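PDB 2B1X: naphthalene dioxygenase large subunit from Rhodococcus sp., which is the large (alpha) subunit of a Rieske-type ring-hydroxylating dioxygenase, carrying an Fe2/S2 cluster and a separate iron(III) ion. Local coordinates for residues S158-P161 with H162-S165; D233-F236 with A237-E241. One frame throughout, in Å; residues are numbered along the deposited sequence.

Interaction 1 of 2, residues S158-P161 with H162-S165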
loop_
_atom_site.group_PDB
_atom_site.type_symbol
_atom_site.label_atom_id
_atom_site.label_comp_id
_atom_site.label_asym_id
_atom_site.label_seq_id
_atom_site.Cartn_x
_atom_site.Cartn_y
_atom_site.Cartn_z
ATOM N N SER A 158 4.489 -4.241 -31.248
ATOM C CA SER A 158 4.689 -5.599 -30.768
ATOM C C SER A 158 6.136 -5.732 -30.307
ATOM O O SER A 158 7.060 -5.169 -30.917
ATOM C CB SER A 158 4.349 -6.644 -31.843
ATOM O OG SER A 158 4.873 -7.914 -31.463
ATOM N N LEU A 159 6.325 -6.475 -29.230
ATOM C CA LEU A 159 7.664 -6.735 -28.706
ATOM C C LEU A 159 8.427 -7.817 -29.489
ATOM O O LEU A 159 9.620 -8.065 -29.225
ATOM C CB LEU A 159 7.545 -7.117 -27.224
ATOM C CG LEU A 159 7.833 -6.019 -26.196
ATOM C CD1 LEU A 159 7.905 -4.558 -26.740
ATOM C CD2 LEU A 159 6.976 -6.138 -24.939
ATOM N N ASP A 160 7.732 -8.472 -30.421
ATOM C CA ASP A 160 8.253 -9.624 -31.149
ATOM C C ASP A 160 8.709 -9.180 -32.552
ATOM O O ASP A 160 7.895 -8.727 -33.373
ATOM C CB ASP A 160 7.164 -10.706 -31.211
ATOM C CG ASP A 160 7.584 -11.952 -31.988
ATOM O OD1 ASP A 160 8.747 -12.068 -32.455
ATOM O OD2 ASP A 160 6.788 -12.888 -32.145
ATOM N N PRO A 161 10.013 -9.234 -32.802
ATOM C CA PRO A 161 10.554 -8.817 -34.097
ATOM C C PRO A 161 10.058 -9.695 -35.238
ATOM O O PRO A 161 10.051 -9.230 -36.381
ATOM C CB PRO A 161 12.085 -8.932 -33.905
ATOM C CG PRO A 161 12.278 -9.732 -32.732
ATOM C CD PRO A 161 11.067 -9.656 -31.871
ATOM N N HIS A 162 9.606 -10.910 -34.924
ATOM C CA HIS A 162 9.170 -11.883 -35.936
ATOM C C HIS A 162 7.640 -12.030 -36.005
ATOM O O HIS A 162 7.134 -12.986 -36.583
ATOM C CB HIS A 162 9.823 -13.249 -35.684
ATOM C CG HIS A 162 11.308 -13.189 -35.552
ATOM N ND1 HIS A 162 12.126 -12.743 -36.567
ATOM C CD2 HIS A 162 12.125 -13.490 -34.515
ATOM C CE1 HIS A 162 13.382 -12.783 -36.169
ATOM N NE2 HIS A 162 13.411 -13.228 -34.924
ATOM N N ALA A 163 6.923 -11.075 -35.422
ATOM C CA ALA A 163 5.474 -11.053 -35.471
ATOM C C ALA A 163 4.977 -11.007 -36.914
ATOM O O ALA A 163 5.651 -10.471 -37.812
ATOM C CB ALA A 163 4.951 -9.874 -34.716
ATOM N N ASP A 164 3.790 -11.561 -37.128
ATOM C CA ASP A 164 3.077 -11.339 -38.376
ATOM C C ASP A 164 2.809 -9.848 -38.484
ATOM O O ASP A 164 2.705 -9.153 -37.460
ATOM C CB ASP A 164 1.733 -12.096 -38.384
ATOM C CG ASP A 164 1.914 -13.599 -38.496
ATOM O OD1 ASP A 164 2.871 -14.024 -39.188
ATOM O OD2 ASP A 164 1.156 -14.430 -37.921
ATOM N N SER A 165 2.699 -9.349 -39.707
ATOM C CA SER A 165 2.447 -7.931 -39.902
ATOM C C SER A 165 1.136 -7.538 -39.238
ATOM O O SER A 165 0.213 -8.350 -39.141
ATOM C CB SER A 165 2.424 -7.594 -41.391
ATOM O OG SER A 165 1.184 -7.932 -41.978
HETATM O O HOH W 1 7.821 -9.125 -38.297
#
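D160 and A163 close a type I beta turn whose middle residues are P161 and H162; the turn leads from strand 154-158 toward helix 166-170. The closing bond runs from A163 N to D160 O. At 3.3 Å it is long but fairly straight, with an N-H...O angle of 161°, and the donor stands well above the carbonyl plane. The D160 carboxylate adds a second grip on the turn: H162 N donates to D160 OD1 at 2.9 Å, approaching from above the carboxylate plane. This bond depends on the first torsion of D160, which sets CG opposite the backbone N (chi1 178°) and carries the carboxylate forward, beside its own carbonyl carbon, to the H162 N-H. The H162 ring, in turn, folds over the proline, with P161 CG lying over one ring face and offset toward its rim, 4.2 Å from H162 CD2.

A water bridges the backbone as well, giving one hydrogen to P161 O (2.9 Å) and the other to A163 O (2.6 Å), and so joins the carbonyls of the second and last residues of the turn. Just before the beta turn, S158 and D160 form an ST turn, in which S158 OG accepts from D160 N with an N-H...O angle of 164°. The same hydroxyl is hydrogen-bonded to the carbonyl of H44.

Farther out, N147 on strand 147-151 donates through its side chain to D160 O, so this carbonyl has a partner beyond the turn. S165 is the N-cap of helix 166-170, its OG accepting from D168 N. Back at the turn, the methyl of A163 faces two oxygens of the earlier segment, with A163 CB 3.4 Å from D160 O and 3.8 Å from S158 OG.

Interaction 2 of 2, residues D233-F236 with A237-E241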
loop_
_atom_site.group_PDB
_atom_site.type_symbol
_atom_site.label_atom_id
_atom_site.label_comp_id
_atom_site.label_asym_id
_atom_site.label_seq_id
_atom_site.Cartn_x
_atom_site.Cartn_y
_atom_site.Cartn_z
ATOM N N ASP A 233 -36.127 -2.491 -24.536
ATOM C CA ASP A 233 -36.545 -3.802 -25.030
ATOM C C ASP A 233 -35.582 -4.886 -24.553
ATOM O O ASP A 233 -34.441 -4.867 -24.960
ATOM C CB ASP A 233 -36.552 -3.793 -26.552
ATOM C CG ASP A 233 -37.217 -5.025 -27.147
ATOM O OD1 ASP A 233 -37.528 -5.993 -26.406
ATOM O OD2 ASP A 233 -37.437 -5.126 -28.371
ATOM N N PRO A 234 -36.053 -5.850 -23.750
ATOM C CA PRO A 234 -35.218 -6.999 -23.328
ATOM C C PRO A 234 -34.678 -7.875 -24.489
ATOM O O PRO A 234 -33.771 -8.689 -24.281
ATOM C CB PRO A 234 -36.167 -7.862 -22.487
ATOM C CG PRO A 234 -37.416 -7.088 -22.294
ATOM C CD PRO A 234 -37.433 -5.921 -23.221
ATOM N N GLN A 235 -35.265 -7.722 -25.664
ATOM C CA GLN A 235 -34.886 -8.428 -26.872
ATOM C C GLN A 235 -34.040 -7.565 -27.787
ATOM O O GLN A 235 -33.794 -7.952 -28.930
ATOM C CB GLN A 235 -36.140 -8.834 -27.655
ATOM C CG GLN A 235 -37.048 -9.827 -26.956
ATOM C CD GLN A 235 -38.067 -10.407 -27.916
ATOM O OE1 GLN A 235 -38.670 -9.664 -28.714
ATOM N NE2 GLN A 235 -38.251 -11.720 -27.865
ATOM N N PHE A 236 -33.601 -6.393 -27.311
ATOM C CA PHE A 236 -32.886 -5.452 -28.179
ATOM C C PHE A 236 -31.705 -6.045 -28.972
ATOM O O PHE A 236 -31.456 -5.649 -30.108
ATOM C CB PHE A 236 -32.453 -4.194 -27.401
ATOM C CG PHE A 236 -31.130 -4.344 -26.691
ATOM C CD1 PHE A 236 -29.969 -3.732 -27.196
ATOM C CD2 PHE A 236 -31.046 -5.080 -25.513
ATOM C CE1 PHE A 236 -28.742 -3.863 -26.529
ATOM C CE2 PHE A 236 -29.831 -5.228 -24.856
ATOM C CZ PHE A 236 -28.675 -4.606 -25.364
ATOM N N ALA A 237 -30.992 -6.996 -28.380
ATOM C CA ALA A 237 -29.790 -7.546 -29.015
ATOM C C ALA A 237 -30.081 -8.634 -30.039
ATOM O O ALA A 237 -29.191 -9.022 -30.806
ATOM C CB ALA A 237 -28.785 -7.994 -27.988
ATOM N N LEU A 238 -31.348 -9.055 -30.129
ATOM C CA LEU A 238 -31.769 -9.943 -31.196
ATOM C C LEU A 238 -31.679 -9.267 -32.569
ATOM O O LEU A 238 -31.570 -9.952 -33.603
ATOM C CB LEU A 238 -33.199 -10.469 -30.952
ATOM C CG LEU A 238 -33.450 -11.354 -29.722
ATOM C CD1 LEU A 238 -34.877 -11.921 -29.775
ATOM C CD2 LEU A 238 -32.391 -12.484 -29.561
ATOM N N TYR A 239 -31.737 -7.931 -32.585
ATOM C CA TYR A 239 -31.699 -7.167 -33.849
ATOM C C TYR A 239 -30.265 -6.758 -34.117
ATOM O O TYR A 239 -29.948 -5.577 -34.250
ATOM C CB TYR A 239 -32.620 -5.948 -33.801
ATOM C CG TYR A 239 -34.031 -6.317 -33.377
ATOM C CD1 TYR A 239 -34.420 -6.197 -32.046
ATOM C CD2 TYR A 239 -34.967 -6.792 -34.311
ATOM C CE1 TYR A 239 -35.683 -6.567 -31.635
ATOM C CE2 TYR A 239 -36.253 -7.159 -33.909
ATOM C CZ TYR A 239 -36.605 -7.042 -32.572
ATOM O OH TYR A 239 -37.875 -7.383 -32.136
ATOM N N GLY A 240 -29.393 -7.760 -34.150
ATOM C CA GLY A 240 -27.978 -7.526 -34.300
ATOM C C GLY A 240 -27.237 -8.723 -34.857
ATOM O O GLY A 240 -27.829 -9.775 -35.144
ATOM N N GLU A 241 -25.922 -8.556 -34.974
ATOM C CA GLU A 241 -25.019 -9.583 -35.476
ATOM C C GLU A 241 -23.821 -9.729 -34.543
ATOM O O GLU A 241 -23.330 -8.745 -34.030
ATOM C CB GLU A 241 -24.573 -9.211 -36.878
ATOM C CG GLU A 241 -24.095 -10.390 -37.709
ATOM C CD GLU A 241 -25.226 -11.175 -38.387
ATOM O OE1 GLU A 241 -26.388 -10.724 -38.384
ATOM O OE2 GLU A 241 -24.936 -12.240 -38.983
HETATM O O HOH W 2 -38.651 -7.149 -29.695
#
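The F236 ring carries the methyl of A237 over the centre of one face: A237 CB is 4.2 Å from the ring centroid and 5° off its normal, a CH-pi contact. It is made possible by the first torsion of F236 (chi1 86°), which sets CG between the backbone N and the carbonyl carbon and turns the ring toward the following residue, with A237 N also over a face. The F236 side chain lies about 4 Å from a bound (4S)-2-methyl-2,4-pentanediol, probably from the crystallisation liquor, in the neighbourhood of the iron(III) ion. The Y239 ring is met at its edge, where F236 O and D233 OD2 lie near its plane. The Q235 amide is turned 76° to that ring.

One water joins these polar ends, donating to D233 OD2 (2.7 Å) and Q235 OE1 (2.7 Å) and accepting from Y239 OH (2.6 Å). On D233 the other oxygen, OD1, accepts from Q235 N at 2.9 Å, an Asx turn within the type I turn D233-F236. L238 N donates to Q235 O at 2.9 Å, while L238 CD1 packs against the Q235 side chain, which it crosses, 3.9 Å from Q235 NE2. That amide nitrogen is hydrogen-bonded to D129 of another copy of this protein in the assembly.

The segment follows helix 222-227 and runs through a short 3-10 turn into strand 240-244. On the approach to that strand, F236 touches T217 of helix 217-220, and both F236 and A237 rest on I254 of the adjacent antiparallel strand 250-254.

How the interactions relate
Interaction 1 comes first along the chain and interaction 2 follows; their centres are about 38 Å apart, their nearest atoms about 24 Å, and they lie on opposite sides of the chain's centre without touching. They share no strand or sheet. Residues 158-165 link strand 154-158 to helix 166-170, whereas 233-241 feed strand 240-244 of the large antiparallel sheet in the catalytic domain. Only the second approaches the iron(III) ion, bound by H216, H221 and D372: the F236 side chain is about 9 Å from it. Both reach other copies of this protein, through L159 and through Q235 and L238, so each adjoins a subunit boundary.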